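PDB 5FCZ: beta-N-acetylhexosaminidase from Streptomyces plicatus, which hydrolyses terminal beta-linked N-acetylhexosamine residues from glycans, and belongs to glycoside hydrolase family 20. Local coordinates for residues A[161-166]-A[446-451]; A[167-172]-A[217-222]; A[256-261]-A[282-287]. All coordinates share one frame; numbering follows the deposited sequence.

All three contacts lie in the family 20 catalytic domain, and each reaches the same bound sugar analogue, TNX. Contact 1 pairs the first and last strands of the parallel barrel, 159-165 and 440-447, and so spans the others in sequence. Contact 2 begins directly after strand 159-165, and contact 3 follows later in the chain, after strand 246-250. The centres of contacts 1 and 2 are about 12 Å apart, those of contacts 2 and 3 about 15 Å, and those of contacts 1 and 3 about 18 Å. Arg168 of contact 2 packs against Trp448 of contact 1 and His256 of contact 3. The three therefore line neighbouring parts of one sugar pocket.

Contact 1: A[161-166]-A[446-451]; sequences SAMLDV and PLWTET. With TNX (1,5-anhydro-2-deoxy-2-(ethanethioylamino)-D-arabino-hex-1-enitol), chain B.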
loop_
_atom_site.group_PDB
_atom_site.type_symbol
_atom_site.label_atom_id
_atom_site.label_comp_id
_atom_site.label_asym_id
_atom_site.label_seq_id
_atom_site.Cartn_x
_atom_site.Cartn_y
_atom_site.Cartn_z
ATOM N N SER A 161 -3.445 3.047 0.586
ATOM C CA SER A 161 -3.049 1.745 0.100
ATOM C C SER A 161 -1.896 1.847 -0.870
ATOM O O SER A 161 -1.637 2.878 -1.493
ATOM C CB SER A 161 -4.196 0.996 -0.577
ATOM O OG SER A 161 -4.444 1.450 -1.859
ATOM N N ALA A 162 -1.201 0.733 -0.956
ATOM C CA ALA A 162 -0.076 0.526 -1.845
ATOM C C ALA A 162 -0.365 -0.755 -2.583
ATOM O O ALA A 162 -0.885 -1.706 -1.990
ATOM C CB ALA A 162 1.225 0.419 -1.058
ATOM N N MET A 163 -0.104 -0.763 -3.875
ATOM C CA MET A 163 -0.351 -1.934 -4.689
ATOM C C MET A 163 0.989 -2.486 -5.107
ATOM O O MET A 163 1.908 -1.717 -5.431
ATOM C CB MET A 163 -1.173 -1.621 -5.941
ATOM C CG MET A 163 -1.641 -2.862 -6.729
ATOM S SD MET A 163 -2.063 -2.549 -8.469
ATOM C CE MET A 163 -0.405 -2.554 -9.153
ATOM N N LEU A 164 1.084 -3.813 -5.128
ATOM C CA LEU A 164 2.175 -4.494 -5.803
ATOM C C LEU A 164 1.616 -5.378 -6.899
ATOM O O LEU A 164 0.653 -6.116 -6.686
ATOM C CB LEU A 164 3.024 -5.324 -4.848
ATOM C CG LEU A 164 4.326 -5.843 -5.480
ATOM C CD1 LEU A 164 5.242 -4.699 -5.967
ATOM C CD2 LEU A 164 5.071 -6.771 -4.526
ATOM N N ASP A 165 2.225 -5.279 -8.076
ATOM C CA ASP A 165 1.889 -6.107 -9.223
ATOM C C ASP A 165 2.806 -7.327 -9.152
ATOM O O ASP A 165 4.037 -7.194 -9.237
ATOM C CB ASP A 165 2.043 -5.275 -10.510
ATOM C CG ASP A 165 2.087 -6.099 -11.788
ATOM O OD1 ASP A 165 1.770 -7.322 -11.764
ATOM O OD2 ASP A 165 2.483 -5.485 -12.822
ATOM N N VAL A 166 2.218 -8.502 -8.913
ATOM C CA VAL A 166 2.977 -9.744 -8.867
ATOM C C VAL A 166 2.683 -10.590 -10.087
ATOM O O VAL A 166 3.224 -11.706 -10.221
ATOM C CB VAL A 166 2.752 -10.543 -7.560
ATOM C CG1 VAL A 166 3.247 -9.741 -6.334
ATOM C CG2 VAL A 166 1.308 -10.977 -7.408
ATOM N N PRO A 446 0.307 2.704 -6.703
ATOM C CA PRO A 446 0.553 1.392 -7.304
ATOM C C PRO A 446 1.948 1.283 -7.880
ATOM O O PRO A 446 2.520 2.245 -8.398
ATOM C CB PRO A 446 -0.489 1.310 -8.433
ATOM C CG PRO A 446 -1.378 2.506 -8.273
ATOM C CD PRO A 446 -0.491 3.547 -7.605
ATOM N N LEU A 447 2.480 0.071 -7.801
ATOM C CA LEU A 447 3.791 -0.225 -8.355
ATOM C C LEU A 447 3.653 -1.386 -9.336
ATOM O O LEU A 447 3.662 -2.549 -8.923
ATOM C CB LEU A 447 4.775 -0.530 -7.252
ATOM C CG LEU A 447 6.168 -0.947 -7.688
ATOM C CD1 LEU A 447 6.712 0.082 -8.665
ATOM C CD2 LEU A 447 7.030 -1.069 -6.413
ATOM N N TRP A 448 3.542 -1.067 -10.629
ATOM C CA TRP A 448 3.433 -2.084 -11.675
ATOM C C TRP A 448 4.813 -2.619 -12.024
ATOM O O TRP A 448 5.817 -1.915 -11.891
ATOM C CB TRP A 448 2.750 -1.510 -12.923
ATOM C CG TRP A 448 1.409 -0.939 -12.630
ATOM C CD1 TRP A 448 1.129 0.356 -12.359
ATOM C CD2 TRP A 448 0.178 -1.646 -12.546
ATOM N NE1 TRP A 448 -0.207 0.515 -12.102
ATOM C CE2 TRP A 448 -0.821 -0.704 -12.218
ATOM C CE3 TRP A 448 -0.187 -2.996 -12.709
ATOM C CZ2 TRP A 448 -2.172 -1.059 -12.067
ATOM C CZ3 TRP A 448 -1.519 -3.347 -12.566
ATOM C CH2 TRP A 448 -2.500 -2.381 -12.265
ATOM N N THR A 449 4.875 -3.888 -12.448
ATOM C CA THR A 449 6.181 -4.522 -12.600
ATOM C C THR A 449 6.501 -5.011 -14.033
ATOM O O THR A 449 7.293 -5.936 -14.203
ATOM C CB THR A 449 6.321 -5.638 -11.562
ATOM O OG1 THR A 449 5.276 -6.611 -11.691
ATOM C CG2 THR A 449 6.252 -5.052 -10.177
ATOM N N GLU A 450 5.998 -4.352 -15.097
ATOM C CA GLU A 450 6.478 -4.706 -16.444
ATOM C C GLU A 450 7.997 -4.703 -16.523
ATOM O O GLU A 450 8.592 -5.535 -17.224
ATOM C CB GLU A 450 5.952 -3.757 -17.521
ATOM C CG GLU A 450 4.536 -4.033 -17.939
ATOM C CD GLU A 450 3.533 -3.278 -17.083
ATOM O OE1 GLU A 450 3.872 -2.849 -15.943
ATOM O OE2 GLU A 450 2.399 -3.105 -17.563
ATOM N N THR A 451 8.639 -3.773 -15.815
ATOM C CA THR A 451 10.057 -3.484 -15.972
ATOM C C THR A 451 10.868 -3.840 -14.739
ATOM O O THR A 451 12.083 -3.622 -14.738
ATOM C CB THR A 451 10.289 -1.986 -16.287
ATOM O OG1 THR A 451 10.231 -1.222 -15.079
ATOM C CG2 THR A 451 9.229 -1.416 -17.260
HETATM C C1 TNX B . -1.954 0.349 -17.331
HETATM S S7 TNX B . -2.839 1.187 -14.818
HETATM C C2 TNX B . -2.468 -0.675 -16.685
HETATM C C3 TNX B . -1.550 -1.794 -16.177
HETATM C C4 TNX B . -0.102 -1.333 -16.471
HETATM C C5 TNX B . 0.059 0.160 -16.109
HETATM C C6 TNX B . 1.443 0.632 -16.529
HETATM C C7 TNX B . -4.053 0.109 -15.199
HETATM C C8 TNX B . -5.285 -0.028 -14.329
HETATM N N2 TNX B . -3.842 -0.652 -16.266
HETATM O O3 TNX B . -1.892 -3.009 -16.775
HETATM O O4 TNX B . 0.764 -2.118 -15.717
HETATM O O5 TNX B . -0.894 1.007 -16.779
HETATM O O6 TNX B . 1.792 1.764 -15.780
#
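Met163 and Trp448 meet through a methyl group over an aromatic face. Met163 CE sits 3.4 Å from the centroid of the Trp448 six-membered ring, only 5° off the ring normal, a CH-pi contact. The sulfur adds a Met-aromatic contact on the same face. Met163 CG lies anti to the backbone N and the chain bends at chi3 (81°), which brings CE over the ring. TNX lies over the opposite face, with O4 toward the rim.

The hydrogen bonds begin with a parallel strand pairing: Leu447 N to Met163 O and Asp165 N to Leu447 O. Thr449 then takes over beyond the strand end. Its N meets Asp165 OD2 at 2.9 Å, nearly straight at 172° but from above the carboxylate plane. Its OG1 donates to Asp165 O at 2.8 Å. Asp165 also accepts from Ser167 N through OD1 and forms a salt bridge with Arg168, so its carboxylate is firmly fixed. Glu450 OE2 accepts from TNX O4 at 2.7 Å.

Among apolar groups, Leu164 and Leu447 lie side by side against Leu458 of helix 455-462.

This is the closure of a TIM barrel between first and last strands, with the sugar site at their C-terminal ends.

Contact 2: A[167-172]-A[217-222]; sequences SRHFFG and STEVGG. With TNX (1,5-anhydro-2-deoxy-2-(ethanethioylamino)-D-arabino-hex-1-enitol), chain B.
Val220 N donates to Arg168 O at 2.8 Å, and Glu219 OE1 accepts from Phe170 N at 3.1 Å. The second bond is straight (168°) but reaches the oxygen from above the carboxylate plane. Together the two bonds tie the loop after strand 159-165 to the turn at 219-222.

The Arg168 side chain leads away from this turn to the ligand. Its NH2 donates to TNX O3 at 2.8 Å and its NH1 to TNX O4 at 2.9 Å, so the guanidinium grips two neighbouring hydroxyls. A salt bridge to Asp197 and a hydrogen bond from NE to Gln199 also hold it in place.

Glu219 starts with CG between the backbone N and the carbonyl carbon (chi1 66°) and then runs extended toward the loop. Its OE2 lies at the edge of the His169 ring, 3.2 Å from CD2, with the carboxylate and ring planes 75° apart. With the carboxylate gone, as in an alanine here, Phe170 N would probably lose this acceptor and the His169 ring edge its neighbour.

Val220 CB lies off-centre over the His169 ring, a CH-pi contact, and Val220 CG1 is 3.6 Å from His169 CE1. The other branch, CG2, touches CB and CG of Arg168. His169 ND1 is hydrogen-bonded to Thr449 O, which helps to set the ring.

A type II turn from Glu219 to Gly222 thus braces the loop that carries Arg168, part of the TNX-binding pocket, which is probably the substrate site and is formed by barrel loops.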
loop_
_atom_site.group_PDB
_atom_site.type_symbol
_atom_site.label_atom_id
_atom_site.label_comp_id
_atom_site.label_asym_id
_atom_site.label_seq_id
_atom_site.Cartn_x
_atom_site.Cartn_y
_atom_site.Cartn_z
ATOM N N SER A 167 1.884 -10.054 -11.021
ATOM C CA SER A 167 1.557 -10.784 -12.235
ATOM C C SER A 167 2.634 -10.600 -13.281
ATOM O O SER A 167 2.976 -11.557 -13.977
ATOM C CB SER A 167 0.219 -10.331 -12.807
ATOM O OG SER A 167 -0.805 -10.483 -11.861
ATOM N N ARG A 168 3.159 -9.371 -13.416
ATOM C CA ARG A 168 4.078 -9.079 -14.518
ATOM C C ARG A 168 5.437 -9.705 -14.266
ATOM O O ARG A 168 5.937 -10.470 -15.098
ATOM C CB ARG A 168 4.199 -7.581 -14.742
ATOM C CG ARG A 168 3.199 -7.099 -15.717
ATOM C CD ARG A 168 1.767 -7.556 -15.362
ATOM N NE ARG A 168 0.825 -7.002 -16.327
ATOM C CZ ARG A 168 0.309 -5.779 -16.267
ATOM N NH1 ARG A 168 0.582 -4.957 -15.247
ATOM N NH2 ARG A 168 -0.482 -5.372 -17.240
ATOM N N HIS A 169 6.037 -9.417 -13.114
ATOM C CA HIS A 169 7.074 -10.264 -12.544
ATOM C C HIS A 169 6.601 -10.759 -11.188
ATOM O O HIS A 169 6.042 -9.991 -10.405
ATOM C CB HIS A 169 8.382 -9.533 -12.401
ATOM C CG HIS A 169 9.077 -9.319 -13.698
ATOM N ND1 HIS A 169 8.892 -8.193 -14.478
ATOM C CD2 HIS A 169 9.939 -10.108 -14.367
ATOM C CE1 HIS A 169 9.623 -8.301 -15.569
ATOM N NE2 HIS A 169 10.266 -9.451 -15.527
ATOM N N PHE A 170 6.812 -12.049 -10.930
ATOM C CA PHE A 170 6.406 -12.655 -9.673
ATOM C C PHE A 170 7.396 -12.348 -8.574
ATOM O O PHE A 170 8.601 -12.319 -8.806
ATOM C CB PHE A 170 6.304 -14.167 -9.813
ATOM C CG PHE A 170 5.867 -14.863 -8.572
ATOM C CD1 PHE A 170 4.616 -14.646 -8.053
ATOM C CD2 PHE A 170 6.700 -15.749 -7.932
ATOM C CE1 PHE A 170 4.207 -15.298 -6.910
ATOM C CE2 PHE A 170 6.274 -16.407 -6.792
ATOM C CZ PHE A 170 5.046 -16.178 -6.292
ATOM N N PHE A 171 6.873 -12.124 -7.374
ATOM C CA PHE A 171 7.663 -11.932 -6.169
ATOM C C PHE A 171 7.113 -12.864 -5.104
ATOM O O PHE A 171 5.901 -12.902 -4.878
ATOM C CB PHE A 171 7.626 -10.477 -5.705
ATOM C CG PHE A 171 8.220 -9.522 -6.692
ATOM C CD1 PHE A 171 7.459 -9.047 -7.753
ATOM C CD2 PHE A 171 9.545 -9.104 -6.580
ATOM C CE1 PHE A 171 8.014 -8.175 -8.692
ATOM C CE2 PHE A 171 10.101 -8.220 -7.535
ATOM C CZ PHE A 171 9.329 -7.764 -8.571
ATOM N N GLY A 172 7.998 -13.653 -4.508
ATOM C CA GLY A 172 7.620 -14.625 -3.507
ATOM C C GLY A 172 7.250 -14.001 -2.183
ATOM O O GLY A 172 7.311 -12.783 -1.981
ATOM N N SER A 217 2.996 -20.233 -14.821
ATOM C CA SER A 217 4.251 -20.893 -15.156
ATOM C C SER A 217 5.266 -19.984 -15.823
ATOM O O SER A 217 6.409 -20.421 -15.970
ATOM C CB SER A 217 3.984 -22.106 -16.058
ATOM O OG SER A 217 3.472 -21.727 -17.314
ATOM N N THR A 218 4.914 -18.746 -16.191
ATOM C CA THR A 218 5.931 -17.798 -16.666
ATOM C C THR A 218 5.602 -16.372 -16.199
ATOM O O THR A 218 4.783 -16.164 -15.310
ATOM C CB THR A 218 6.079 -17.914 -18.196
ATOM O OG1 THR A 218 7.200 -17.144 -18.624
ATOM C CG2 THR A 218 4.831 -17.465 -18.953
ATOM N N GLU A 219 6.271 -15.382 -16.791
ATOM C CA GLU A 219 6.091 -13.967 -16.451
ATOM C C GLU A 219 6.577 -13.111 -17.631
ATOM O O GLU A 219 6.913 -13.622 -18.711
ATOM C CB GLU A 219 6.841 -13.614 -15.151
ATOM C CG GLU A 219 8.346 -13.720 -15.287
ATOM C CD GLU A 219 9.138 -13.538 -13.982
ATOM O OE1 GLU A 219 8.579 -13.687 -12.862
ATOM O OE2 GLU A 219 10.353 -13.242 -14.096
ATOM N N VAL A 220 6.600 -11.792 -17.433
ATOM C CA VAL A 220 7.167 -10.923 -18.441
ATOM C C VAL A 220 8.567 -11.401 -18.750
ATOM O O VAL A 220 9.365 -11.630 -17.836
ATOM C CB VAL A 220 7.171 -9.465 -17.962
ATOM C CG1 VAL A 220 8.140 -8.623 -18.830
ATOM C CG2 VAL A 220 5.753 -8.887 -17.975
ATOM N N GLY A 221 8.862 -11.572 -20.045
ATOM C CA GLY A 221 10.173 -11.994 -20.490
ATOM C C GLY A 221 10.431 -13.478 -20.441
ATOM O O GLY A 221 11.539 -13.910 -20.773
ATOM N N GLY A 222 9.456 -14.271 -20.031
ATOM C CA GLY A 222 9.600 -15.713 -20.072
ATOM C C GLY A 222 10.454 -16.269 -18.961
ATOM O O GLY A 222 10.960 -15.575 -18.070
HETATM C C1 TNX B . -1.954 0.349 -17.331
HETATM S S7 TNX B . -2.839 1.187 -14.818
HETATM C C2 TNX B . -2.468 -0.675 -16.685
HETATM C C3 TNX B . -1.550 -1.794 -16.177
HETATM C C4 TNX B . -0.102 -1.333 -16.471
HETATM C C5 TNX B . 0.059 0.160 -16.109
HETATM C C6 TNX B . 1.443 0.632 -16.529
HETATM C C7 TNX B . -4.053 0.109 -15.199
HETATM C C8 TNX B . -5.285 -0.028 -14.329
HETATM N N2 TNX B . -3.842 -0.652 -16.266
HETATM O O3 TNX B . -1.892 -3.009 -16.775
HETATM O O4 TNX B . 0.764 -2.118 -15.717
HETATM O O5 TNX B . -0.894 1.007 -16.779
HETATM O O6 TNX B . 1.792 1.764 -15.780
#

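Contact 3: A[256-261]-A[282-287]; sequences HTNAAL and VGFSSL. With TNX (1,5-anhydro-2-deoxy-2-(ethanethioylamino)-D-arabino-hex-1-enitol), chain B.
Ser285 and Thr257 meet where the loop at 282-287 crosses the start of helix 258-263. Ser285 OG stands between its own backbone N and carbonyl carbon (chi1 63°), where it accepts from Thr257 N at 3.0 Å. The same oxygen is also hydrogen-bonded to Asp198 OD1, so the hydroxyl oxygen has two hydrogen-bond partners. A water adds a bridge: it accepts from His256 N at 3.2 Å and donates to Ser285 O at 2.8 Å.

Thr257 and Leu287 cross at about a right angle. Thr257 CG2 comes to 3.8 Å from Leu287 CG, while Thr257 OG1 is hydrogen-bonded to Pro254 O. Leu261 and Leu287 meet obliquely through their CD2 methyls, 4.1 Å apart. The other methyl of Leu261, CD1, touches Ser286 O at 3.4 Å. Beside them, Asn258 CB packs on Ser285 CB.

At the ligand end, His256 and Val282 also lie obliquely. Val282 CB is 3.7 Å from His256 CE1, which in turn lies 3.1 Å from TNX O3. His256 ND1 is hydrogen-bonded with Asp197 and NE2 with Glu320, which fixes the rotation of the ring.

The contact joins the short helix after strand 246-250 to the loop leading into helix 292-308. These are loops of the TIM-barrel domain, and they place His256 beside the TNX site.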
loop_
_atom_site.group_PDB
_atom_site.type_symbol
_atom_site.label_atom_id
_atom_site.label_comp_id
_atom_site.label_asym_id
_atom_site.label_seq_id
_atom_site.Cartn_x
_atom_site.Cartn_y
_atom_site.Cartn_z
ATOM N N HIS A 256 -7.328 -8.097 -19.125
ATOM C CA HIS A 256 -6.101 -8.524 -18.449
ATOM C C HIS A 256 -6.232 -9.975 -17.944
ATOM O O HIS A 256 -5.836 -10.328 -16.831
ATOM C CB HIS A 256 -5.753 -7.538 -17.309
ATOM C CG HIS A 256 -5.197 -6.247 -17.800
ATOM N ND1 HIS A 256 -3.871 -6.089 -18.139
ATOM C CD2 HIS A 256 -5.798 -5.061 -18.062
ATOM C CE1 HIS A 256 -3.681 -4.853 -18.568
ATOM N NE2 HIS A 256 -4.835 -4.211 -18.534
ATOM N N THR A 257 -6.802 -10.836 -18.777
ATOM C CA THR A 257 -7.207 -12.173 -18.363
ATOM C C THR A 257 -6.495 -13.272 -19.142
ATOM O O THR A 257 -6.898 -14.428 -19.038
ATOM C CB THR A 257 -8.719 -12.340 -18.526
ATOM O OG1 THR A 257 -9.124 -11.732 -19.759
ATOM C CG2 THR A 257 -9.455 -11.705 -17.369
ATOM N N ASN A 258 -5.422 -12.965 -19.881
ATOM C CA ASN A 258 -4.812 -13.990 -20.731
ATOM C C ASN A 258 -4.306 -15.202 -19.952
ATOM O O ASN A 258 -4.409 -16.326 -20.445
ATOM C CB ASN A 258 -3.656 -13.441 -21.561
ATOM C CG ASN A 258 -3.225 -14.429 -22.623
ATOM O OD1 ASN A 258 -3.964 -14.655 -23.566
ATOM N ND2 ASN A 258 -2.066 -15.074 -22.440
ATOM N N ALA A 259 -3.693 -15.015 -18.783
ATOM C CA ALA A 259 -3.156 -16.191 -18.099
ATOM C C ALA A 259 -4.260 -17.201 -17.822
ATOM O O ALA A 259 -4.062 -18.417 -17.952
ATOM C CB ALA A 259 -2.459 -15.813 -16.803
ATOM N N ALA A 260 -5.445 -16.713 -17.495
ATOM C CA ALA A 260 -6.560 -17.613 -17.265
ATOM C C ALA A 260 -7.034 -18.229 -18.572
ATOM O O ALA A 260 -7.311 -19.437 -18.641
ATOM C CB ALA A 260 -7.691 -16.855 -16.558
ATOM N N LEU A 261 -7.127 -17.402 -19.615
ATOM C CA LEU A 261 -7.571 -17.852 -20.925
ATOM C C LEU A 261 -6.633 -18.907 -21.498
ATOM O O LEU A 261 -7.085 -19.858 -22.134
ATOM C CB LEU A 261 -7.676 -16.642 -21.868
ATOM C CG LEU A 261 -8.789 -15.600 -21.564
ATOM C CD1 LEU A 261 -8.695 -14.370 -22.421
ATOM C CD2 LEU A 261 -10.186 -16.176 -21.711
ATOM N N VAL A 282 -0.915 -4.279 -23.454
ATOM C CA VAL A 282 -2.188 -4.397 -22.755
ATOM C C VAL A 282 -3.319 -4.324 -23.776
ATOM O O VAL A 282 -3.147 -3.841 -24.898
ATOM C CB VAL A 282 -2.361 -3.306 -21.667
ATOM C CG1 VAL A 282 -1.112 -3.250 -20.747
ATOM C CG2 VAL A 282 -2.674 -1.883 -22.279
ATOM N N GLY A 283 -4.480 -4.841 -23.375
ATOM C CA GLY A 283 -5.725 -4.552 -24.048
ATOM C C GLY A 283 -6.283 -5.654 -24.921
ATOM O O GLY A 283 -7.425 -5.529 -25.360
ATOM N N PHE A 284 -5.543 -6.734 -25.168
ATOM C CA PHE A 284 -5.890 -7.697 -26.216
ATOM C C PHE A 284 -6.718 -8.888 -25.730
ATOM O O PHE A 284 -7.241 -9.630 -26.563
ATOM C CB PHE A 284 -4.616 -8.218 -26.901
ATOM C CG PHE A 284 -3.605 -8.810 -25.945
ATOM C CD1 PHE A 284 -3.677 -10.137 -25.575
ATOM C CD2 PHE A 284 -2.590 -8.029 -25.416
ATOM C CE1 PHE A 284 -2.786 -10.661 -24.684
ATOM C CE2 PHE A 284 -1.694 -8.547 -24.517
ATOM C CZ PHE A 284 -1.786 -9.864 -24.141
ATOM N N SER A 285 -6.880 -9.079 -24.426
ATOM C CA SER A 285 -7.531 -10.259 -23.878
ATOM C C SER A 285 -8.907 -9.905 -23.336
ATOM O O SER A 285 -9.123 -8.784 -22.864
ATOM C CB SER A 285 -6.676 -10.874 -22.748
ATOM O OG SER A 285 -6.540 -9.953 -21.669
ATOM N N SER A 286 -9.826 -10.878 -23.382
ATOM C CA SER A 286 -11.160 -10.721 -22.809
ATOM C C SER A 286 -11.743 -12.085 -22.464
ATOM O O SER A 286 -11.654 -13.012 -23.263
ATOM C CB SER A 286 -12.109 -10.009 -23.770
ATOM O OG SER A 286 -13.427 -9.829 -23.203
ATOM N N LEU A 287 -12.358 -12.181 -21.287
ATOM C CA LEU A 287 -13.266 -13.277 -20.960
ATOM C C LEU A 287 -14.428 -13.285 -21.935
ATOM O O LEU A 287 -14.747 -12.275 -22.552
ATOM C CB LEU A 287 -13.830 -13.138 -19.544
ATOM C CG LEU A 287 -12.827 -13.233 -18.392
ATOM C CD1 LEU A 287 -13.543 -13.157 -17.056
ATOM C CD2 LEU A 287 -12.000 -14.471 -18.476
HETATM C C1 TNX B . -1.954 0.349 -17.331
HETATM S S7 TNX B . -2.839 1.187 -14.818
HETATM C C2 TNX B . -2.468 -0.675 -16.685
HETATM C C3 TNX B . -1.550 -1.794 -16.177
HETATM C C4 TNX B . -0.102 -1.333 -16.471
HETATM C C5 TNX B . 0.059 0.160 -16.109
HETATM C C6 TNX B . 1.443 0.632 -16.529
HETATM C C7 TNX B . -4.053 0.109 -15.199
HETATM C C8 TNX B . -5.285 -0.028 -14.329
HETATM N N2 TNX B . -3.842 -0.652 -16.266
HETATM O O3 TNX B . -1.892 -3.009 -16.775
HETATM O O4 TNX B . 0.764 -2.118 -15.717
HETATM O O5 TNX B . -0.894 1.007 -16.779
HETATM O O6 TNX B . 1.792 1.764 -15.780
HETATM O O HOH W 1 -7.611 -6.632 -21.911
#